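Local coordinates for UTP-glucose-1-phosphate uridylyltransferase 2 (Trypanosoma brucei, PDB 3GUE), which probably catalyses the reaction of UTP with alpha-D-glucose 1-phosphate to give UDP-glucose and diphosphate, and binds UDP-glucose, at residues 17-22 against 163-168; 384-389 against 432-437; 450-455 against 474-479. All blocks are in the same frame, centred on the assembly; numbering follows the deposited sequence.

Interaction 1 (17-22 against 163-168); sequences EKMQAS and NRVPKI
Met-19 lies across the ring of Pro-166, and the two side chains meet at about a right angle. Met-19 CG is 3.6 Å from Pro-166 CD, and Met-19 SD is 3.7 Å from Pro-166 CD. The methionine chain bends at its last torsion (chi3 88°). The bend carries the methyl group on past the proline, where Met-19 CE comes to 4.0 Å from Val-165 CG1. Ile-29 and Phe-32 of helix 26-40 also pack on Met-19. The contact thus sets the last turn of the N-terminal helix 10-21 against strand 165-169, an inner strand of a small antiparallel sheet in this GT-A-type enzyme. Val-165 belongs to the pocket that holds a bound dithiol in the crystal. Its side chain is about 8 Å from the bound UDP-glucose. Arg-164 reaches the end of the helix with a chain extended from CG to NE. Arg-164 NH2 lies 2.8 Å from Ser-22 OG, but the N-H...O angle of 121° makes this a weak hydrogen bond. Trp-186 and Phe-134 make cation-pi contacts with the same arginine. Lys-18 touches Pro-166 with its aliphatic part, Lys-18 CD to Pro-166 CB 4.3 Å, while its NZ forms a salt bridge with Glu-185.

Interaction 2 (384-389 against 432-437); sequences LRSDAY and PSLRQC
Asp-387 OD1 accepts two backbone hydrogen bonds from the other segment. Leu-434 N is 2.8 Å and Arg-435 N 2.9 Å from Asp-387 OD1. Both donors arrive on the syn side but from opposite faces of the carboxylate plane. The second carboxylate oxygen is held as well: Ser-433 OG donates to Asp-387 OD2 over 2.5 Å, a short bond only 16° out of the plane. Three donors from consecutive residues therefore fix the rotation of the carboxylate. Asp-387 CG sits between its own backbone N and carbonyl carbon (chi1 66°), and in this position the carboxylate meets all three. The extended chain of Arg-435 crosses the carboxylate, with the two flat groups 57° apart. Asp-387 OD2 and Arg-435 NE, 3.5 Å apart, make a long salt bridge, and Arg-435 NH1 has a second partner in Glu-402. One water joins Asp-387 N to Pro-432 O. Next in the chain, Ser-386 OG lies 3.6 Å from Leu-434 CB. This hydroxyl is hydrogen-bonded to Ala-383 O and accepts from Ala-388 N in an ST turn. The contact joins the turn between helix 378-385 and strand 389-391 to the loop between helix 420-427 and strand 437-443. Leu-434 packs on Leu-382 of the first helix and on Val-454 of strand 453-455.

Interaction 3 (450-455 against 474-479); sequences ADVSVR and RVLDNE
Strands 453-455 and 475-477 run parallel, 4° apart, and four backbone hydrogen bonds join them in a regular ladder. Ser-453 N donates to Arg-474 O, Leu-476 N to Ser-453 O, and Arg-455 N to Leu-476 O. The last rung, Asn-478 N to Arg-455 O, is 2.6 Å long and nearly straight at the hydrogen (171°). These are neighbouring coils of the parallel beta region near the C terminus, consistent with the left-handed beta-helix of UDPGP-family enzymes. Apolar contacts lie on the face that carries Val-454 and Leu-476. Leu-476 CD1 is 4.3 Å from Val-454 CG2 and also touches Val-452 CG1. Val-458, Ile-460 and Val-481 pack on the same leucine. Leu-476 CD2 also lies over the guanidinium of Arg-474, which forms a salt bridge with Glu-479 within 474-479. The other face is mixed, with Ser-453, Arg-455, Val-475 and Asp-477. The extended chain of Arg-455 runs back along its own strand, and Arg-455 NE donates to Ser-453 OG over 2.8 Å. This holds the guanidinium over Val-475, whose CG1 packs on one face near the rim. Asp-477 OD2 is 4.6 Å from Arg-455 NH1, beyond a salt bridge. The chemistry is two-sided: a buried aliphatic side flanked by an ion pair, and a more exposed side where Arg-455 packs on Val-475 and probably attracts Asp-477 without pairing.

From the N terminus, interaction 1 comes first and closes a loop of 140 residues, tying helix 10-21 to strand 165-169. Interaction 2 follows in series and closes a shorter loop of 42 residues after helix 378-385. Interaction 3 closes the shortest, 18 residues, between neighbouring strands of the C-terminal region. None of the loops nests in or crosses another. Interaction 1 stands apart, on the opposite side of the chain's centre from the other two, its centre about 42 Å from that of interaction 2. Interactions 2 and 3 touch: Ser-433 probably hydrogen-bonds through its backbone to Val-452 and Val-454. The 432-437 loop thus lies between the turn after helix 378-385 and strand 453-455.

Interaction 1 (17-22 against 163-168)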
ATOM      1  N   GLU A  17     -15.151 -23.678   9.334  1.00 24.99           N
ATOM      2  CA  GLU A  17     -14.547 -24.577  10.291  1.00 25.93           C
ATOM      3  C   GLU A  17     -13.051 -24.402  10.337  1.00 25.43           C
ATOM      4  O   GLU A  17     -12.476 -24.402  11.413  1.00 26.09           O
ATOM      5  CB  GLU A  17     -14.935 -26.044   9.998  1.00 26.36           C
ATOM      6  CG  GLU A  17     -16.357 -26.410  10.433  1.00 26.48           C
ATOM      7  CD  GLU A  17     -16.815 -27.830  10.047  1.00 28.71           C
ATOM      8  OE1 GLU A  17     -16.138 -28.536   9.268  1.00 30.27           O
ATOM      9  OE2 GLU A  17     -17.889 -28.234  10.543  1.00 32.26           O
ATOM     10  N   LYS A  18     -12.423 -24.236   9.168  1.00 25.35           N
ATOM     11  CA  LYS A  18     -10.985 -23.992   9.087  1.00 25.14           C
ATOM     12  C   LYS A  18     -10.597 -22.661   9.752  1.00 25.87           C
ATOM     13  O   LYS A  18      -9.529 -22.568  10.368  1.00 26.51           O
ATOM     14  CB  LYS A  18     -10.528 -23.987   7.619  1.00 24.99           C
ATOM     15  CG  LYS A  18      -9.021 -23.844   7.413  1.00 25.73           C
ATOM     16  CD  LYS A  18      -8.622 -24.008   5.947  1.00 24.02           C
ATOM     17  CE  LYS A  18      -7.130 -24.387   5.803  1.00 22.74           C
ATOM     18  NZ  LYS A  18      -6.868 -24.733   4.365  1.00 22.50           N
ATOM     19  N   MET A  19     -11.438 -21.631   9.598  1.00 25.98           N
ATOM     20  CA  MET A  19     -11.186 -20.323  10.231  1.00 26.04           C
ATOM     21  C   MET A  19     -11.318 -20.388  11.752  1.00 26.04           C
ATOM     22  O   MET A  19     -10.446 -19.912  12.498  1.00 26.05           O
ATOM     23  CB  MET A  19     -12.091 -19.229   9.648  1.00 25.68           C
ATOM     24  CG  MET A  19     -11.736 -18.862   8.200  1.00 25.09           C
ATOM     25  SD  MET A  19     -12.896 -17.794   7.344  1.00 26.54           S
ATOM     26  CE  MET A  19     -12.301 -16.190   7.795  1.00 21.16           C
ATOM     27  N   GLN A  20     -12.403 -20.982  12.209  1.00 26.43           N
ATOM     28  CA  GLN A  20     -12.610 -21.207  13.632  1.00 27.07           C
ATOM     29  C   GLN A  20     -11.487 -22.077  14.249  1.00 27.40           C
ATOM     30  O   GLN A  20     -11.085 -21.856  15.394  1.00 26.41           O
ATOM     31  CB  GLN A  20     -13.980 -21.836  13.872  1.00 26.38           C
ATOM     32  CG  GLN A  20     -15.162 -20.920  13.627  1.00 26.00           C
ATOM     33  CD  GLN A  20     -16.486 -21.584  13.998  1.00 28.25           C
ATOM     34  OE1 GLN A  20     -16.550 -22.792  14.208  1.00 30.11           O
ATOM     35  NE2 GLN A  20     -17.544 -20.798  14.068  1.00 30.73           N
ATOM     36  N   ALA A  21     -10.966 -23.049  13.492  1.00 28.07           N
ATOM     37  CA  ALA A  21      -9.864 -23.909  13.988  1.00 28.82           C
ATOM     38  C   ALA A  21      -8.561 -23.136  14.198  1.00 29.76           C
ATOM     39  O   ALA A  21      -7.709 -23.547  14.981  1.00 30.92           O
ATOM     40  CB  ALA A  21      -9.621 -25.080  13.048  1.00 28.29           C
ATOM     41  N   SER A  22      -8.404 -22.020  13.489  1.00 30.64           N
ATOM     42  CA  SER A  22      -7.183 -21.228  13.583  1.00 31.28           C
ATOM     43  C   SER A  22      -7.330 -19.973  14.433  1.00 31.77           C
ATOM     44  O   SER A  22      -6.391 -19.186  14.518  1.00 32.58           O
ATOM     45  CB  SER A  22      -6.645 -20.863  12.193  1.00 31.63           C
ATOM     46  OG  SER A  22      -5.653 -21.795  11.769  1.00 32.15           O
ATOM     47  N   ASN A 163      -6.676  -9.976  10.758  1.00 27.49           N
ATOM     48  CA  ASN A 163      -7.191 -11.300  10.537  1.00 27.40           C
ATOM     49  C   ASN A 163      -6.460 -11.995   9.392  1.00 27.43           C
ATOM     50  O   ASN A 163      -5.587 -11.411   8.740  1.00 28.09           O
ATOM     51  CB  ASN A 163      -8.677 -11.190  10.207  1.00 27.22           C
ATOM     52  CG  ASN A 163      -9.459 -10.445  11.281  1.00 28.49           C
ATOM     53  OD1 ASN A 163     -10.188  -9.489  10.991  1.00 29.82           O
ATOM     54  ND2 ASN A 163      -9.313 -10.882  12.524  1.00 26.04           N
ATOM     55  N   ARG A 164      -6.779 -13.272   9.232  1.00 27.81           N
ATOM     56  CA  ARG A 164      -6.412 -14.067   8.056  1.00 28.10           C
ATOM     57  C   ARG A 164      -7.593 -14.880   7.562  1.00 27.63           C
ATOM     58  O   ARG A 164      -8.491 -15.254   8.341  1.00 28.35           O
ATOM     59  CB  ARG A 164      -5.204 -14.965   8.293  1.00 27.23           C
ATOM     60  CG  ARG A 164      -5.258 -15.853   9.521  1.00 30.75           C
ATOM     61  CD  ARG A 164      -4.041 -16.777   9.494  1.00 33.21           C
ATOM     62  NE  ARG A 164      -4.201 -17.953  10.350  1.00 38.47           N
ATOM     63  CZ  ARG A 164      -3.317 -18.951  10.399  1.00 38.97           C
ATOM     64  NH1 ARG A 164      -2.214 -18.902   9.653  1.00 39.41           N
ATOM     65  NH2 ARG A 164      -3.522 -19.991  11.200  1.00 40.47           N
ATOM     66  N   VAL A 165      -7.566 -15.144   6.258  1.00 27.75           N
ATOM     67  CA  VAL A 165      -8.659 -15.796   5.572  1.00 27.27           C
ATOM     68  C   VAL A 165      -8.072 -16.893   4.664  1.00 26.51           C
ATOM     69  O   VAL A 165      -6.960 -16.763   4.165  1.00 26.98           O
ATOM     70  CB  VAL A 165      -9.597 -14.765   4.792  1.00 27.30           C
ATOM     71  CG1 VAL A 165     -10.038 -13.608   5.690  1.00 28.55           C
ATOM     72  CG2 VAL A 165      -8.965 -14.207   3.551  1.00 25.60           C
ATOM     73  N   PRO A 166      -8.801 -18.000   4.464  1.00 26.28           N
ATOM     74  CA  PRO A 166      -8.165 -18.954   3.548  1.00 25.87           C
ATOM     75  C   PRO A 166      -8.274 -18.522   2.086  1.00 25.33           C
ATOM     76  O   PRO A 166      -9.234 -17.835   1.707  1.00 25.20           O
ATOM     77  CB  PRO A 166      -8.971 -20.246   3.798  1.00 26.46           C
ATOM     78  CG  PRO A 166     -10.317 -19.782   4.162  1.00 26.45           C
ATOM     79  CD  PRO A 166     -10.100 -18.501   4.969  1.00 25.96           C
ATOM     80  N   LYS A 167      -7.253 -18.851   1.300  1.00 25.61           N
ATOM     81  CA  LYS A 167      -7.320 -18.805  -0.158  1.00 25.27           C
ATOM     82  C   LYS A 167      -8.309 -19.903  -0.515  1.00 25.34           C
ATOM     83  O   LYS A 167      -8.347 -20.936   0.161  1.00 24.61           O
ATOM     84  CB  LYS A 167      -5.975 -19.143  -0.771  1.00 25.35           C
ATOM     85  CG  LYS A 167      -4.885 -18.130  -0.456  1.00 24.59           C
ATOM     86  CD  LYS A 167      -3.574 -18.608  -1.041  1.00 26.32           C
ATOM     87  CE  LYS A 167      -2.427 -17.731  -0.562  1.00 24.50           C
ATOM     88  NZ  LYS A 167      -1.137 -18.105  -1.222  1.00 25.50           N
ATOM     89  N   ILE A 168      -9.145 -19.675  -1.520  1.00 24.80           N
ATOM     90  CA  ILE A 168     -10.194 -20.654  -1.831  1.00 25.14           C
ATOM     91  C   ILE A 168     -10.012 -21.102  -3.294  1.00 25.33           C
ATOM     92  O   ILE A 168      -9.597 -20.305  -4.109  1.00 25.62           O
ATOM     93  CB  ILE A 168     -11.617 -20.109  -1.506  1.00 26.04           C
ATOM     94  CG1 ILE A 168     -11.943 -18.827  -2.294  1.00 25.67           C
ATOM     95  CG2 ILE A 168     -11.762 -19.834   0.044  1.00 27.06           C
ATOM     96  CD1 ILE A 168     -13.456 -18.609  -2.487  1.00 24.02           C
TER

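Interaction 2 (384-389 against 432-437)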
ATOM      1  N   LEU A 384      13.574   4.284  -5.396  1.00 26.61           N
ATOM      2  CA  LEU A 384      13.730   4.704  -4.007  1.00 27.43           C
ATOM      3  C   LEU A 384      15.169   4.612  -3.521  1.00 28.09           C
ATOM      4  O   LEU A 384      15.684   5.545  -2.845  1.00 27.84           O
ATOM      5  CB  LEU A 384      12.828   3.896  -3.082  1.00 26.71           C
ATOM      6  CG  LEU A 384      12.591   4.535  -1.703  1.00 26.46           C
ATOM      7  CD1 LEU A 384      11.905   5.902  -1.833  1.00 26.08           C
ATOM      8  CD2 LEU A 384      11.730   3.632  -0.884  1.00 24.10           C
ATOM      9  N   ARG A 385      15.819   3.512  -3.899  1.00 28.00           N
ATOM     10  CA  ARG A 385      17.182   3.209  -3.480  1.00 28.36           C
ATOM     11  C   ARG A 385      18.153   4.162  -4.167  1.00 28.12           C
ATOM     12  O   ARG A 385      19.203   4.478  -3.617  1.00 28.43           O
ATOM     13  CB  ARG A 385      17.535   1.754  -3.778  1.00 28.34           C
ATOM     14  CG  ARG A 385      16.994   0.768  -2.761  1.00 29.35           C
ATOM     15  CD  ARG A 385      17.446  -0.654  -3.031  1.00 29.52           C
ATOM     16  NE  ARG A 385      16.982  -1.529  -1.965  1.00 26.90           N
ATOM     17  CZ  ARG A 385      17.180  -2.843  -1.918  1.00 27.51           C
ATOM     18  NH1 ARG A 385      17.839  -3.460  -2.895  1.00 27.92           N
ATOM     19  NH2 ARG A 385      16.713  -3.529  -0.881  1.00 26.69           N
ATOM     20  N   SER A 386      17.765   4.659  -5.348  1.00 27.35           N
ATOM     21  CA  SER A 386      18.588   5.606  -6.094  1.00 26.57           C
ATOM     22  C   SER A 386      18.498   7.059  -5.574  1.00 25.97           C
ATOM     23  O   SER A 386      17.574   7.420  -4.841  1.00 25.39           O
ATOM     24  CB  SER A 386      18.177   5.599  -7.564  1.00 25.97           C
ATOM     25  OG  SER A 386      17.070   6.456  -7.714  1.00 24.41           O
ATOM     26  N   ASP A 387      19.430   7.884  -6.064  1.00 26.21           N
ATOM     27  CA  ASP A 387      19.557   9.308  -5.710  1.00 26.50           C
ATOM     28  C   ASP A 387      18.362  10.165  -6.246  1.00 27.13           C
ATOM     29  O   ASP A 387      18.314  11.389  -6.063  1.00 27.67           O
ATOM     30  CB  ASP A 387      20.932   9.864  -6.177  1.00 25.27           C
ATOM     31  CG  ASP A 387      21.094   9.901  -7.708  1.00 24.31           C
ATOM     32  OD1 ASP A 387      20.171   9.512  -8.396  1.00 20.92           O
ATOM     33  OD2 ASP A 387      22.143  10.363  -8.241  1.00 21.73           O
ATOM     34  N   ALA A 388      17.419   9.517  -6.913  1.00 26.26           N
ATOM     35  CA  ALA A 388      16.162  10.170  -7.274  1.00 27.44           C
ATOM     36  C   ALA A 388      15.366  10.558  -6.029  1.00 26.74           C
ATOM     37  O   ALA A 388      14.567  11.500  -6.071  1.00 26.79           O
ATOM     38  CB  ALA A 388      15.311   9.256  -8.177  1.00 26.83           C
ATOM     39  N   TYR A 389      15.571   9.803  -4.950  1.00 25.63           N
ATOM     40  CA  TYR A 389      14.883  10.040  -3.682  1.00 26.14           C
ATOM     41  C   TYR A 389      15.881  10.422  -2.620  1.00 25.63           C
ATOM     42  O   TYR A 389      16.987   9.939  -2.634  1.00 24.81           O
ATOM     43  CB  TYR A 389      14.035   8.832  -3.267  1.00 25.14           C
ATOM     44  CG  TYR A 389      12.730   8.758  -4.045  1.00 26.93           C
ATOM     45  CD1 TYR A 389      11.553   9.328  -3.542  1.00 26.11           C
ATOM     46  CD2 TYR A 389      12.673   8.138  -5.299  1.00 25.97           C
ATOM     47  CE1 TYR A 389      10.357   9.281  -4.270  1.00 25.87           C
ATOM     48  CE2 TYR A 389      11.479   8.089  -6.025  1.00 24.13           C
ATOM     49  CZ  TYR A 389      10.333   8.649  -5.514  1.00 26.46           C
ATOM     50  OH  TYR A 389       9.135   8.580  -6.243  1.00 26.59           O
ATOM     51  N   PRO A 432      22.255   2.605 -10.038  1.00 25.88           N
ATOM     52  CA  PRO A 432      22.622   3.749 -10.878  1.00 25.39           C
ATOM     53  C   PRO A 432      22.044   5.059 -10.341  1.00 25.08           C
ATOM     54  O   PRO A 432      21.085   5.038  -9.566  1.00 24.87           O
ATOM     55  CB  PRO A 432      21.995   3.397 -12.246  1.00 25.67           C
ATOM     56  CG  PRO A 432      20.758   2.605 -11.859  1.00 26.90           C
ATOM     57  CD  PRO A 432      21.253   1.748 -10.701  1.00 25.53           C
ATOM     58  N   SER A 433      22.657   6.181 -10.733  1.00 24.41           N
ATOM     59  CA  SER A 433      22.124   7.519 -10.464  1.00 23.89           C
ATOM     60  C   SER A 433      20.896   7.644 -11.379  1.00 23.78           C
ATOM     61  O   SER A 433      20.973   7.331 -12.565  1.00 23.93           O
ATOM     62  CB  SER A 433      23.194   8.585 -10.772  1.00 24.36           C
ATOM     63  OG  SER A 433      22.762   9.936 -10.630  1.00 22.19           O
ATOM     64  N   LEU A 434      19.777   8.066 -10.810  1.00 23.13           N
ATOM     65  CA  LEU A 434      18.512   8.260 -11.559  1.00 23.24           C
ATOM     66  C   LEU A 434      17.855   9.626 -11.323  1.00 22.79           C
ATOM     67  O   LEU A 434      16.745   9.870 -11.777  1.00 22.52           O
ATOM     68  CB  LEU A 434      17.496   7.137 -11.229  1.00 23.21           C
ATOM     69  CG  LEU A 434      17.913   5.706 -11.657  1.00 24.09           C
ATOM     70  CD1 LEU A 434      16.992   4.712 -11.043  1.00 24.93           C
ATOM     71  CD2 LEU A 434      17.916   5.528 -13.185  1.00 23.22           C
ATOM     72  N   ARG A 435      18.533  10.511 -10.610  1.00 23.72           N
ATOM     73  CA  ARG A 435      17.993  11.848 -10.363  1.00 25.20           C
ATOM     74  C   ARG A 435      17.755  12.674 -11.645  1.00 25.52           C
ATOM     75  O   ARG A 435      16.849  13.485 -11.686  1.00 25.91           O
ATOM     76  CB  ARG A 435      18.847  12.631  -9.337  1.00 24.80           C
ATOM     77  CG  ARG A 435      20.316  12.768  -9.706  1.00 25.46           C
ATOM     78  CD  ARG A 435      21.117  13.585  -8.680  1.00 25.50           C
ATOM     79  NE  ARG A 435      22.486  13.717  -9.171  1.00 27.39           N
ATOM     80  CZ  ARG A 435      22.866  14.567 -10.129  1.00 28.42           C
ATOM     81  NH1 ARG A 435      21.985  15.401 -10.693  1.00 27.37           N
ATOM     82  NH2 ARG A 435      24.135  14.591 -10.519  1.00 26.78           N
ATOM     83  N   GLN A 436      18.530  12.429 -12.697  1.00 27.10           N
ATOM     84  CA  GLN A 436      18.328  13.112 -13.978  1.00 27.97           C
ATOM     85  C   GLN A 436      17.531  12.266 -14.980  1.00 27.57           C
ATOM     86  O   GLN A 436      17.463  12.606 -16.162  1.00 27.06           O
ATOM     87  CB  GLN A 436      19.674  13.504 -14.615  1.00 27.82           C
ATOM     88  CG  GLN A 436      20.714  14.056 -13.644  1.00 29.94           C
ATOM     89  CD  GLN A 436      21.999  14.457 -14.343  1.00 29.10           C
ATOM     90  OE1 GLN A 436      22.987  13.711 -14.339  1.00 32.17           O
ATOM     91  NE2 GLN A 436      21.986  15.618 -14.969  1.00 30.44           N
ATOM     92  N   CYS A 437      16.962  11.147 -14.518  1.00 28.00           N
ATOM     93  CA  CYS A 437      16.307  10.207 -15.410  1.00 27.00           C
ATOM     94  C   CYS A 437      14.812  10.491 -15.527  1.00 27.24           C
ATOM     95  O   CYS A 437      14.102  10.569 -14.526  1.00 25.78           O
ATOM     96  CB  CYS A 437      16.554   8.780 -14.924  1.00 27.97           C
ATOM     97  SG  CYS A 437      15.629   7.577 -15.838  1.00 28.06           S
TER
HETATM   98  O   HOH W   1      21.691   6.326  -7.205  1.00 25.53           O

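Interaction 3 (450-455 against 474-479)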
ATOM      1  N   ALA A 450      29.209   0.181 -11.037  1.00 27.01           N
ATOM      2  CA  ALA A 450      29.291   1.307 -10.111  1.00 27.58           C
ATOM      3  C   ALA A 450      29.285   2.689 -10.784  1.00 27.83           C
ATOM      4  O   ALA A 450      29.747   2.862 -11.925  1.00 26.96           O
ATOM      5  CB  ALA A 450      30.516   1.142  -9.170  1.00 27.68           C
ATOM      6  N   ASP A 451      28.709   3.647 -10.060  1.00 28.64           N
ATOM      7  CA  ASP A 451      28.609   5.065 -10.452  1.00 29.11           C
ATOM      8  C   ASP A 451      28.135   5.304 -11.896  1.00 28.73           C
ATOM      9  O   ASP A 451      28.591   6.217 -12.578  1.00 29.00           O
ATOM     10  CB  ASP A 451      29.916   5.799 -10.115  1.00 29.34           C
ATOM     11  CG  ASP A 451      30.350   5.569  -8.668  1.00 31.44           C
ATOM     12  OD1 ASP A 451      30.155   6.467  -7.819  1.00 34.54           O
ATOM     13  OD2 ASP A 451      30.861   4.468  -8.371  1.00 32.02           O
ATOM     14  N   VAL A 452      27.214   4.464 -12.350  1.00 28.86           N
ATOM     15  CA  VAL A 452      26.502   4.676 -13.610  1.00 28.39           C
ATOM     16  C   VAL A 452      25.487   5.813 -13.476  1.00 28.52           C
ATOM     17  O   VAL A 452      24.717   5.863 -12.535  1.00 28.51           O
ATOM     18  CB  VAL A 452      25.840   3.364 -14.105  1.00 28.04           C
ATOM     19  CG1 VAL A 452      24.954   3.606 -15.310  1.00 28.19           C
ATOM     20  CG2 VAL A 452      26.927   2.356 -14.464  1.00 27.68           C
ATOM     21  N   SER A 453      25.511   6.743 -14.425  1.00 28.62           N
ATOM     22  CA  SER A 453      24.617   7.892 -14.403  1.00 27.71           C
ATOM     23  C   SER A 453      23.573   7.723 -15.502  1.00 27.23           C
ATOM     24  O   SER A 453      23.922   7.616 -16.678  1.00 27.44           O
ATOM     25  CB  SER A 453      25.432   9.189 -14.581  1.00 27.75           C
ATOM     26  OG  SER A 453      24.612  10.308 -14.889  1.00 25.87           O
ATOM     27  N   VAL A 454      22.298   7.641 -15.126  1.00 26.59           N
ATOM     28  CA  VAL A 454      21.229   7.521 -16.150  1.00 25.60           C
ATOM     29  C   VAL A 454      20.527   8.887 -16.334  1.00 25.29           C
ATOM     30  O   VAL A 454      20.058   9.496 -15.358  1.00 24.18           O
ATOM     31  CB  VAL A 454      20.208   6.371 -15.855  1.00 25.63           C
ATOM     32  CG1 VAL A 454      19.061   6.390 -16.832  1.00 27.26           C
ATOM     33  CG2 VAL A 454      20.866   4.996 -15.839  1.00 26.42           C
ATOM     34  N   ARG A 455      20.479   9.363 -17.583  1.00 24.20           N
ATOM     35  CA  ARG A 455      19.999  10.707 -17.877  1.00 23.51           C
ATOM     36  C   ARG A 455      18.985  10.725 -19.028  1.00 23.41           C
ATOM     37  O   ARG A 455      19.195  10.091 -20.084  1.00 22.46           O
ATOM     38  CB  ARG A 455      21.171  11.619 -18.252  1.00 23.44           C
ATOM     39  CG  ARG A 455      22.205  11.795 -17.173  1.00 23.17           C
ATOM     40  CD  ARG A 455      23.493  12.385 -17.742  1.00 27.61           C
ATOM     41  NE  ARG A 455      24.536  12.370 -16.719  1.00 30.89           N
ATOM     42  CZ  ARG A 455      25.742  12.918 -16.830  1.00 32.10           C
ATOM     43  NH1 ARG A 455      26.112  13.551 -17.932  1.00 34.18           N
ATOM     44  NH2 ARG A 455      26.589  12.815 -15.821  1.00 32.62           N
ATOM     45  N   ARG A 474      29.870   4.530 -16.543  1.00 29.18           N
ATOM     46  CA  ARG A 474      29.107   4.747 -17.793  1.00 28.88           C
ATOM     47  C   ARG A 474      28.023   5.815 -17.626  1.00 28.17           C
ATOM     48  O   ARG A 474      27.206   5.749 -16.709  1.00 28.61           O
ATOM     49  CB  ARG A 474      28.463   3.435 -18.257  1.00 29.17           C
ATOM     50  CG  ARG A 474      27.634   3.529 -19.534  1.00 29.61           C
ATOM     51  CD  ARG A 474      28.485   3.293 -20.762  1.00 32.10           C
ATOM     52  NE  ARG A 474      27.716   3.400 -22.006  1.00 34.59           N
ATOM     53  CZ  ARG A 474      27.202   2.366 -22.666  1.00 35.03           C
ATOM     54  NH1 ARG A 474      27.370   1.122 -22.221  1.00 36.84           N
ATOM     55  NH2 ARG A 474      26.521   2.576 -23.777  1.00 35.36           N
ATOM     56  N   VAL A 475      28.043   6.807 -18.503  1.00 28.11           N
ATOM     57  CA  VAL A 475      26.961   7.798 -18.594  1.00 27.35           C
ATOM     58  C   VAL A 475      26.014   7.391 -19.734  1.00 27.00           C
ATOM     59  O   VAL A 475      26.414   7.307 -20.901  1.00 27.26           O
ATOM     60  CB  VAL A 475      27.491   9.252 -18.862  1.00 27.29           C
ATOM     61  CG1 VAL A 475      26.306  10.225 -19.022  1.00 28.11           C
ATOM     62  CG2 VAL A 475      28.441   9.718 -17.768  1.00 25.75           C
ATOM     63  N   LEU A 476      24.764   7.129 -19.386  1.00 26.77           N
ATOM     64  CA  LEU A 476      23.735   6.892 -20.375  1.00 26.49           C
ATOM     65  C   LEU A 476      22.832   8.110 -20.432  1.00 26.79           C
ATOM     66  O   LEU A 476      21.990   8.333 -19.545  1.00 26.68           O
ATOM     67  CB  LEU A 476      22.940   5.641 -20.042  1.00 26.42           C
ATOM     68  CG  LEU A 476      23.691   4.318 -20.118  1.00 26.25           C
ATOM     69  CD1 LEU A 476      23.017   3.388 -19.157  1.00 25.24           C
ATOM     70  CD2 LEU A 476      23.723   3.751 -21.560  1.00 25.21           C
ATOM     71  N   ASP A 477      23.032   8.890 -21.487  1.00 26.32           N
ATOM     72  CA  ASP A 477      22.397  10.194 -21.636  1.00 26.84           C
ATOM     73  C   ASP A 477      21.428  10.166 -22.821  1.00 26.63           C
ATOM     74  O   ASP A 477      21.863  10.267 -23.981  1.00 26.72           O
ATOM     75  CB  ASP A 477      23.492  11.235 -21.877  1.00 26.56           C
ATOM     76  CG  ASP A 477      22.987  12.663 -21.782  1.00 27.29           C
ATOM     77  OD1 ASP A 477      21.776  12.873 -21.569  1.00 27.73           O
ATOM     78  OD2 ASP A 477      23.827  13.580 -21.919  1.00 27.52           O
ATOM     79  N   ASN A 478      20.133  10.013 -22.536  1.00 26.26           N
ATOM     80  CA  ASN A 478      19.120   9.903 -23.590  1.00 26.69           C
ATOM     81  C   ASN A 478      19.468   8.864 -24.679  1.00 26.72           C
ATOM     82  O   ASN A 478      19.225   9.074 -25.884  1.00 26.72           O
ATOM     83  CB  ASN A 478      18.855  11.290 -24.195  1.00 27.51           C
ATOM     84  CG  ASN A 478      17.675  11.952 -23.572  1.00 29.63           C
ATOM     85  OD1 ASN A 478      16.531  11.555 -23.814  1.00 32.03           O
ATOM     86  ND2 ASN A 478      17.934  12.936 -22.709  1.00 32.43           N
ATOM     87  N   GLU A 479      20.034   7.744 -24.235  1.00 26.44           N
ATOM     88  CA  GLU A 479      20.614   6.738 -25.120  1.00 26.54           C
ATOM     89  C   GLU A 479      19.770   5.470 -25.141  1.00 25.99           C
ATOM     90  O   GLU A 479      19.144   5.111 -24.148  1.00 26.38           O
ATOM     91  CB  GLU A 479      22.035   6.429 -24.643  1.00 26.43           C
ATOM     92  CG  GLU A 479      22.797   5.334 -25.373  1.00 27.96           C
ATOM     93  CD  GLU A 479      24.278   5.283 -24.961  1.00 27.20           C
ATOM     94  OE1 GLU A 479      24.645   5.926 -23.956  1.00 28.57           O
ATOM     95  OE2 GLU A 479      25.076   4.614 -25.654  1.00 29.89           O
TER